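Local atomic coordinates of glucokinase (Streptomyces griseus, PDB entry 3VGL), a protein that probably phosphorylates D-glucose to glucose 6-phosphate with ATP, as a zinc-containing glucokinase of the ROK family. Residues A[165-170]-A[175-180]; A[102-107]-A[152-157]. All coordinates share one frame; numbering follows the deposited sequence.

Contact 1 of 2, residues A[165-170]-A[175-180]. With ZN (zinc ion), chain B; BGC (beta-D-glucopyranose), chain D.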
ATOM      1  N   LEU A 165      -0.846   9.307  -1.692  1.00 10.10           N
ATOM      2  CA  LEU A 165      -1.185  10.616  -2.264  1.00 10.14           C
ATOM      3  C   LEU A 165      -0.229  11.731  -1.841  1.00 10.37           C
ATOM      4  O   LEU A 165       0.160  11.797  -0.686  1.00 11.27           O
ATOM      5  CB  LEU A 165      -2.584  10.993  -1.768  1.00  9.46           C
ATOM      6  CG  LEU A 165      -3.724  10.249  -2.461  1.00  9.44           C
ATOM      7  CD1 LEU A 165      -5.020  10.464  -1.649  1.00  9.85           C
ATOM      8  CD2 LEU A 165      -3.891  10.723  -3.938  1.00 10.37           C
ATOM      9  N   LEU A 166       0.100  12.634  -2.768  1.00 10.31           N
ATOM     10  CA  LEU A 166       0.865  13.834  -2.419  1.00 10.81           C
ATOM     11  C   LEU A 166       0.130  14.703  -1.414  1.00 11.12           C
ATOM     12  O   LEU A 166      -1.064  14.979  -1.591  1.00 11.65           O
ATOM     13  CB  LEU A 166       1.151  14.649  -3.683  1.00 11.95           C
ATOM     14  CG  LEU A 166       2.006  14.012  -4.767  1.00 16.49           C
ATOM     15  CD1 LEU A 166       1.897  14.876  -6.015  1.00 20.19           C
ATOM     16  CD2 LEU A 166       3.449  13.887  -4.321  1.00 18.11           C
ATOM     17  N   CYS A 167       0.874  15.173  -0.408  1.00  9.49           N
ATOM     18  CA  CYS A 167       0.335  16.060   0.627  1.00  9.26           C
ATOM     19  C   CYS A 167       0.975  17.439   0.557  1.00 10.26           C
ATOM     20  O   CYS A 167       2.085  17.563   0.068  1.00 11.89           O
ATOM     21  CB  CYS A 167       0.586  15.454   2.025  1.00  9.74           C
ATOM     22  SG  CYS A 167      -0.218  16.321   3.388  1.00 10.69           S
ATOM     23  N   GLY A 168       0.265  18.467   1.027  1.00 11.19           N
ATOM     24  CA  GLY A 168       0.787  19.829   1.114  1.00 11.30           C
ATOM     25  C   GLY A 168       2.045  19.958   1.953  1.00 13.01           C
ATOM     26  O   GLY A 168       2.812  20.923   1.794  1.00 14.42           O
ATOM     27  N   CYS A 169       2.280  18.986   2.841  1.00 12.57           N
ATOM     28  CA  CYS A 169       3.502  18.999   3.649  1.00 13.26           C
ATOM     29  C   CYS A 169       4.750  18.614   2.866  1.00 13.30           C
ATOM     30  O   CYS A 169       5.870  18.769   3.371  1.00 14.52           O
ATOM     31  CB  CYS A 169       3.348  18.105   4.878  1.00 12.80           C
ATOM     32  SG  CYS A 169       3.397  16.334   4.454  1.00 11.01           S
ATOM     33  N   GLY A 170       4.555  18.113   1.654  1.00 12.35           N
ATOM     34  CA  GLY A 170       5.662  17.684   0.805  1.00 13.97           C
ATOM     35  C   GLY A 170       5.935  16.193   0.805  1.00 13.99           C
ATOM     36  O   GLY A 170       6.771  15.696   0.013  1.00 16.80           O
ATOM     37  N   TRP A 175      -2.220  10.756   6.403  1.00  9.33           N
ATOM     38  CA  TRP A 175      -3.599  10.527   6.811  1.00  8.96           C
ATOM     39  C   TRP A 175      -4.571  11.610   6.302  1.00  9.53           C
ATOM     40  O   TRP A 175      -5.670  11.306   5.854  1.00  9.15           O
ATOM     41  CB  TRP A 175      -3.661  10.383   8.345  1.00  8.37           C
ATOM     42  CG  TRP A 175      -4.978   9.874   8.883  1.00  7.38           C
ATOM     43  CD1 TRP A 175      -5.951   9.156   8.211  1.00  9.25           C
ATOM     44  CD2 TRP A 175      -5.396   9.955  10.237  1.00  9.19           C
ATOM     45  NE1 TRP A 175      -6.981   8.846   9.077  1.00 10.54           N
ATOM     46  CE2 TRP A 175      -6.652   9.311  10.328  1.00 10.08           C
ATOM     47  CE3 TRP A 175      -4.828  10.522  11.387  1.00 11.52           C
ATOM     48  CZ2 TRP A 175      -7.372   9.235  11.534  1.00 10.40           C
ATOM     49  CZ3 TRP A 175      -5.532  10.429  12.595  1.00 11.48           C
ATOM     50  CH2 TRP A 175      -6.798   9.798  12.648  1.00 11.61           C
ATOM     51  N   GLU A 176      -4.156  12.866   6.339  1.00  9.70           N
ATOM     52  CA  GLU A 176      -5.085  13.921   5.958  1.00 10.13           C
ATOM     53  C   GLU A 176      -5.511  13.870   4.497  1.00  9.97           C
ATOM     54  O   GLU A 176      -6.579  14.385   4.150  1.00 10.51           O
ATOM     55  CB  GLU A 176      -4.563  15.294   6.363  1.00 12.38           C
ATOM     56  CG  GLU A 176      -3.741  16.018   5.386  1.00 13.14           C
ATOM     57  CD  GLU A 176      -3.582  17.517   5.770  1.00 12.60           C
ATOM     58  OE1 GLU A 176      -3.645  17.837   6.963  1.00 11.95           O
ATOM     59  OE2 GLU A 176      -3.387  18.352   4.855  1.00 14.18           O
ATOM     60  N   GLN A 177      -4.721  13.227   3.630  1.00  9.25           N
ATOM     61  CA  GLN A 177      -5.148  13.073   2.228  1.00  8.86           C
ATOM     62  C   GLN A 177      -6.282  12.069   2.063  1.00  9.25           C
ATOM     63  O   GLN A 177      -6.934  12.067   1.025  1.00 10.56           O
ATOM     64  CB  GLN A 177      -3.958  12.684   1.331  1.00  9.87           C
ATOM     65  CG  GLN A 177      -2.876  13.762   1.299  1.00 11.63           C
ATOM     66  CD  GLN A 177      -3.443  15.088   0.861  1.00 11.69           C
ATOM     67  OE1 GLN A 177      -4.249  15.160  -0.104  1.00 10.70           O
ATOM     68  NE2 GLN A 177      -3.069  16.142   1.571  1.00 11.20           N
ATOM     69  N   TYR A 178      -6.516  11.262   3.118  1.00  9.35           N
ATOM     70  CA  TYR A 178      -7.549  10.203   3.105  1.00 10.13           C
ATOM     71  C   TYR A 178      -8.709  10.510   4.031  1.00 10.12           C
ATOM     72  O   TYR A 178      -9.820  10.021   3.812  1.00 11.13           O
ATOM     73  CB  TYR A 178      -6.931   8.842   3.470  1.00  9.44           C
ATOM     74  CG  TYR A 178      -5.826   8.471   2.504  1.00  8.62           C
ATOM     75  CD1 TYR A 178      -6.123   7.850   1.297  1.00 10.90           C
ATOM     76  CD2 TYR A 178      -4.506   8.859   2.754  1.00  9.04           C
ATOM     77  CE1 TYR A 178      -5.114   7.543   0.372  1.00  9.86           C
ATOM     78  CE2 TYR A 178      -3.488   8.554   1.844  1.00  9.03           C
ATOM     79  CZ  TYR A 178      -3.816   7.913   0.662  1.00  9.27           C
ATOM     80  OH  TYR A 178      -2.854   7.602  -0.296  1.00  9.54           O
ATOM     81  N   ALA A 179      -8.451  11.311   5.057  1.00 10.53           N
ATOM     82  CA  ALA A 179      -9.521  11.686   5.996  1.00  9.56           C
ATOM     83  C   ALA A 179      -9.429  13.185   6.270  1.00 11.15           C
ATOM     84  O   ALA A 179      -8.512  13.654   6.979  1.00 11.74           O
ATOM     85  CB  ALA A 179      -9.388  10.898   7.300  1.00 10.97           C
ATOM     86  N   SER A 180     -10.366  13.921   5.694  1.00 12.60           N
ATOM     87  CA  SER A 180     -10.468  15.365   5.870  1.00 12.44           C
ATOM     88  C   SER A 180     -11.729  15.762   5.126  1.00 13.03           C
ATOM     89  O   SER A 180     -12.337  14.926   4.417  1.00 13.49           O
ATOM     90  CB  SER A 180      -9.247  16.084   5.275  1.00 12.53           C
ATOM     91  OG  SER A 180      -9.330  16.120   3.848  1.00 14.31           O
TER
HETATM   92 ZN    ZN B 322       1.336  15.525   4.931  1.00 14.53          ZN
HETATM   93  C2  BGC D 324      -1.831  21.010   9.689  1.00 17.25           C
HETATM   94  C3  BGC D 324      -2.190  21.045  11.173  1.00 16.81           C
HETATM   95  C4  BGC D 324      -3.619  21.546  11.392  1.00 16.67           C
HETATM   96  C5  BGC D 324      -4.543  20.725  10.509  1.00 17.12           C
HETATM   97  C6  BGC D 324      -6.003  21.173  10.629  1.00 17.27           C
HETATM   98  C1  BGC D 324      -2.885  20.187   8.955  1.00 16.49           C
HETATM   99  O1  BGC D 324      -2.663  20.203   7.572  1.00 17.45           O
HETATM  100  O2  BGC D 324      -0.568  20.328   9.568  1.00 16.33           O
HETATM  101  O3  BGC D 324      -1.301  21.859  11.873  1.00 17.84           O
HETATM  102  O4  BGC D 324      -3.981  21.345  12.746  1.00 17.24           O
HETATM  103  O5  BGC D 324      -4.159  20.802   9.145  1.00 16.94           O
HETATM  104  O6  BGC D 324      -6.149  22.533  10.257  1.00 18.66           O
HETATM  105  O   HOH W   1      -2.267  19.012   2.349  1.00  9.12           O
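Cys167 SG is gripped from several sides: it binds the zinc ion at 2.3 Å, accepts an N-H from Gln177 NE2 at 3.4 Å and takes a weak bond from Cys169 N. The Gln177 chain folds back at chi2 (-56°), which lays its amide alongside Cys167 and against Leu166 O; the sulfur sits 19° out of the amide plane. These N-H groups would be expected to temper the charge of a zinc-bound thiolate. Cys169 SG is the second ligand, carried by the type I turn from Cys167 to Gly170, and His157 and Cys174 complete the zinc site of three cysteines and one histidine characteristic of many ROK proteins. Water 1 joins Gly168 N to Glu176 OE2, while Glu176 OE1 accepts from the glucose hydroxyl O1 at 2.6 Å, so one carboxylate touches both the sugar and, through the water, the zinc loop. At the other end Leu165 N gives a nearly straight bond (168°) to Tyr178 OH, 3.0 Å away, and Leu165 CD1 rests over the Tyr178 ring face, 3.9 Å from its centroid. Tyr178 OH also bonds to Asp163 O of a second subunit.

Contact 2 of 2, residues A[102-107]-A[152-157]. With NA (sodium ion), chain C; ZN (zinc ion), chain B; BGC (beta-D-glucopyranose), chain D.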
ATOM      1  N   VAL A 102      -0.398  32.159  20.455  1.00 21.34           N
ATOM      2  CA  VAL A 102      -0.661  31.398  19.235  1.00 20.86           C
ATOM      3  C   VAL A 102      -0.580  29.915  19.569  1.00 20.53           C
ATOM      4  O   VAL A 102       0.427  29.449  20.096  1.00 22.22           O
ATOM      5  CB  VAL A 102       0.337  31.751  18.098  1.00 20.67           C
ATOM      6  CG1 VAL A 102       0.155  30.834  16.891  1.00 20.11           C
ATOM      7  CG2 VAL A 102       0.168  33.207  17.691  1.00 21.75           C
ATOM      8  N   GLU A 103      -1.652  29.180  19.293  1.00 18.66           N
ATOM      9  CA  GLU A 103      -1.661  27.733  19.532  1.00 17.86           C
ATOM     10  C   GLU A 103      -1.999  27.062  18.206  1.00 17.09           C
ATOM     11  O   GLU A 103      -2.617  27.656  17.339  1.00 17.38           O
ATOM     12  CB  GLU A 103      -2.725  27.364  20.586  1.00 17.61           C
ATOM     13  CG  GLU A 103      -2.477  27.968  21.974  1.00 20.16           C
ATOM     14  CD  GLU A 103      -1.636  27.104  22.910  1.00 22.04           C
ATOM     15  OE1 GLU A 103      -1.059  26.080  22.477  1.00 22.19           O
ATOM     16  OE2 GLU A 103      -1.550  27.473  24.105  1.00 25.85           O
ATOM     17  N   ASN A 104      -1.627  25.801  18.041  1.00 16.20           N
ATOM     18  CA  ASN A 104      -2.147  25.054  16.898  1.00 14.58           C
ATOM     19  C   ASN A 104      -3.669  24.942  17.007  1.00 14.07           C
ATOM     20  O   ASN A 104      -4.215  24.776  18.106  1.00 14.08           O
ATOM     21  CB  ASN A 104      -1.468  23.683  16.837  1.00 14.42           C
ATOM     22  CG  ASN A 104      -2.172  22.736  15.898  1.00 13.78           C
ATOM     23  OD1 ASN A 104      -3.034  21.960  16.332  1.00 12.41           O
ATOM     24  ND2 ASN A 104      -1.833  22.795  14.612  1.00 13.09           N
ATOM     25  N   ASP A 105      -4.349  25.022  15.866  1.00 13.30           N
ATOM     26  CA  ASP A 105      -5.819  25.037  15.845  1.00 13.43           C
ATOM     27  C   ASP A 105      -6.470  23.815  16.445  1.00 12.99           C
ATOM     28  O   ASP A 105      -7.492  23.934  17.101  1.00 14.37           O
ATOM     29  CB  ASP A 105      -6.367  25.286  14.423  1.00 13.45           C
ATOM     30  CG  ASP A 105      -5.998  24.192  13.426  1.00 13.97           C
ATOM     31  OD1 ASP A 105      -4.943  23.566  13.576  1.00 14.25           O
ATOM     32  OD2 ASP A 105      -6.762  23.975  12.463  1.00 15.06           O
ATOM     33  N   ALA A 106      -5.919  22.638  16.175  1.00 12.30           N
ATOM     34  CA  ALA A 106      -6.536  21.442  16.691  1.00 12.36           C
ATOM     35  C   ALA A 106      -6.135  21.190  18.153  1.00 13.22           C
ATOM     36  O   ALA A 106      -6.890  20.603  18.910  1.00 13.93           O
ATOM     37  CB  ALA A 106      -6.205  20.259  15.782  1.00 11.72           C
ATOM     38  N   ASN A 107      -4.957  21.678  18.551  1.00 13.52           N
ATOM     39  CA  ASN A 107      -4.602  21.712  19.973  1.00 15.43           C
ATOM     40  C   ASN A 107      -5.654  22.543  20.708  1.00 16.03           C
ATOM     41  O   ASN A 107      -6.191  22.130  21.725  1.00 16.10           O
ATOM     42  CB  ASN A 107      -3.225  22.339  20.189  1.00 15.83           C
ATOM     43  CG  ASN A 107      -2.081  21.429  19.792  1.00 16.17           C
ATOM     44  OD1 ASN A 107      -2.276  20.305  19.270  1.00 15.72           O
ATOM     45  ND2 ASN A 107      -0.874  21.907  20.023  1.00 16.20           N
ATOM     46  N   ALA A 152       3.837  18.388  18.592  1.00 15.78           N
ATOM     47  CA  ALA A 152       3.092  17.138  18.779  1.00 15.26           C
ATOM     48  C   ALA A 152       1.713  17.227  18.130  1.00 15.03           C
ATOM     49  O   ALA A 152       1.235  18.327  17.775  1.00 15.39           O
ATOM     50  CB  ALA A 152       2.962  16.782  20.270  1.00 15.99           C
ATOM     51  N   ALA A 153       1.083  16.067  17.980  1.00 14.42           N
ATOM     52  CA  ALA A 153      -0.317  15.979  17.545  1.00 14.11           C
ATOM     53  C   ALA A 153      -0.512  16.456  16.105  1.00 13.65           C
ATOM     54  O   ALA A 153      -1.590  16.929  15.729  1.00 14.51           O
ATOM     55  CB  ALA A 153      -1.249  16.727  18.511  1.00 14.14           C
ATOM     56  N   GLU A 154       0.509  16.267  15.284  1.00 13.29           N
ATOM     57  CA  GLU A 154       0.370  16.493  13.849  1.00 11.82           C
ATOM     58  C   GLU A 154      -0.084  15.197  13.169  1.00 11.57           C
ATOM     59  O   GLU A 154       0.589  14.647  12.280  1.00 10.40           O
ATOM     60  CB  GLU A 154       1.674  17.047  13.284  1.00 12.49           C
ATOM     61  CG  GLU A 154       1.787  18.564  13.550  1.00 13.74           C
ATOM     62  CD  GLU A 154       0.655  19.315  12.886  1.00 13.98           C
ATOM     63  OE1 GLU A 154       0.338  18.950  11.722  1.00 12.00           O
ATOM     64  OE2 GLU A 154       0.111  20.246  13.537  1.00 14.67           O
ATOM     65  N   PHE A 155      -1.253  14.725  13.605  1.00 10.79           N
ATOM     66  CA  PHE A 155      -1.742  13.419  13.171  1.00 10.75           C
ATOM     67  C   PHE A 155      -2.011  13.362  11.660  1.00 10.32           C
ATOM     68  O   PHE A 155      -1.977  12.280  11.038  1.00 10.33           O
ATOM     69  CB  PHE A 155      -3.088  13.097  13.837  1.00 11.75           C
ATOM     70  CG  PHE A 155      -3.068  13.075  15.347  1.00 11.34           C
ATOM     71  CD1 PHE A 155      -1.894  12.864  16.076  1.00 13.49           C
ATOM     72  CD2 PHE A 155      -4.275  13.193  16.029  1.00 13.21           C
ATOM     73  CE1 PHE A 155      -1.932  12.821  17.492  1.00 13.83           C
ATOM     74  CE2 PHE A 155      -4.326  13.159  17.414  1.00 13.56           C
ATOM     75  CZ  PHE A 155      -3.161  12.981  18.154  1.00 13.72           C
ATOM     76  N   GLY A 156      -2.270  14.527  11.069  1.00  9.51           N
ATOM     77  CA  GLY A 156      -2.593  14.588   9.639  1.00  9.69           C
ATOM     78  C   GLY A 156      -1.481  14.110   8.742  1.00  9.14           C
ATOM     79  O   GLY A 156      -1.715  13.767   7.596  1.00  9.62           O
ATOM     80  N   HIS A 157      -0.251  14.073   9.283  1.00  9.25           N
ATOM     81  CA  HIS A 157       0.909  13.705   8.468  1.00 10.45           C
ATOM     82  C   HIS A 157       1.559  12.399   8.875  1.00 10.40           C
ATOM     83  O   HIS A 157       2.669  12.080   8.457  1.00 11.05           O
ATOM     84  CB  HIS A 157       1.896  14.894   8.396  1.00 10.69           C
ATOM     85  CG  HIS A 157       1.196  16.149   8.034  1.00  9.67           C
ATOM     86  ND1 HIS A 157       0.726  16.384   6.757  1.00 11.69           N
ATOM     87  CD2 HIS A 157       0.730  17.160   8.817  1.00 10.42           C
ATOM     88  CE1 HIS A 157       0.046  17.522   6.759  1.00 11.91           C
ATOM     89  NE2 HIS A 157       0.030  18.009   7.991  1.00 10.79           N
TER
HETATM   90 NA    NA C 323      -2.329  19.767  16.817  1.00 20.75          NA
HETATM   91 ZN    ZN B 322       1.336  15.525   4.931  1.00 14.53          ZN
HETATM   92  C2  BGC D 324      -1.831  21.010   9.689  1.00 17.25           C
HETATM   93  C3  BGC D 324      -2.190  21.045  11.173  1.00 16.81           C
HETATM   94  C4  BGC D 324      -3.619  21.546  11.392  1.00 16.67           C
HETATM   95  C5  BGC D 324      -4.543  20.725  10.509  1.00 17.12           C
HETATM   96  C6  BGC D 324      -6.003  21.173  10.629  1.00 17.27           C
HETATM   97  C1  BGC D 324      -2.885  20.187   8.955  1.00 16.49           C
HETATM   98  O1  BGC D 324      -2.663  20.203   7.572  1.00 17.45           O
HETATM   99  O2  BGC D 324      -0.568  20.328   9.568  1.00 16.33           O
HETATM  100  O3  BGC D 324      -1.301  21.859  11.873  1.00 17.84           O
HETATM  101  O4  BGC D 324      -3.981  21.345  12.746  1.00 17.24           O
HETATM  102  O5  BGC D 324      -4.159  20.802   9.145  1.00 16.94           O
HETATM  103  O6  BGC D 324      -6.149  22.533  10.257  1.00 18.66           O
HETATM  104  O   HOH W   2       1.431  20.365  19.607  1.00 11.01           O
HETATM  105  O   HOH W   3      -0.032  20.358  16.194  1.00  9.91           O
HETATM  106  O   HOH W   4      -2.740  19.417  14.456  1.00  7.76           O
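Asn104 and Asn107 meet the 152-157 loop through a sodium ion and its waters, with no direct hydrogen bond between the segments. Asn104 OD1 binds sodium at 2.4 Å and Asn107 OD1 at 2.5 Å; waters 3 and 4 and the carbonyl O of Gly136 also bind it. Waters 3 and 4 both lie within hydrogen-bonding distance of Glu154 OE2, and water 2 links Asn107 ND2 to Ala152 O. Asn104 extends its amide anti to the backbone nitrogen (chi1 166°), and the same OD1 caps the helix by accepting from Asn107 N. Its ND2 is bonded to Gly66 O and to glucose O4, the latter at 3.2 Å. Asp105 gives one oxygen to each of two hydroxyls: OD1 takes O4 at 2.6 Å and OD2 takes O6. Across the sugar, Glu154 bends at chi2 (-61°) and its carboxylate takes O2 on OE1 and O3 on OE2, each at 2.7 Å. His157 NE2 donates to O2 at 2.9 Å while its ND1 holds zinc, tying the metal to the substrate. Two carboxylates that each take two hydroxyls, an asparagine and a zinc-bound histidine make up this part of the glucose pocket of a ROK sugar kinase.

In the fold
Along the chain both segments of contact 2 precede those of contact 1, and the two centres lie 14 Å apart. Segment 102-107 runs from strand 100-104, outermost within the chain in its mixed sheet, into helix 105-116, whereas 152-157, 165-170 and 175-180 all belong to the long loop between strand 143-144 and helix 181-194. That loop joins the two contacts: Glu176 N reaches Gly156 O at 2.9 Å, a probable hydrogen bond, and Trp175 packs on Phe155 O. Zinc and glucose are shared by both. The metal therefore ties the loop that supplies sugar ligands to itself, in keeping with a structural role, while the strand-to-helix junction at 104-105 supplies further sugar ligands in this actin-like ATPase fold.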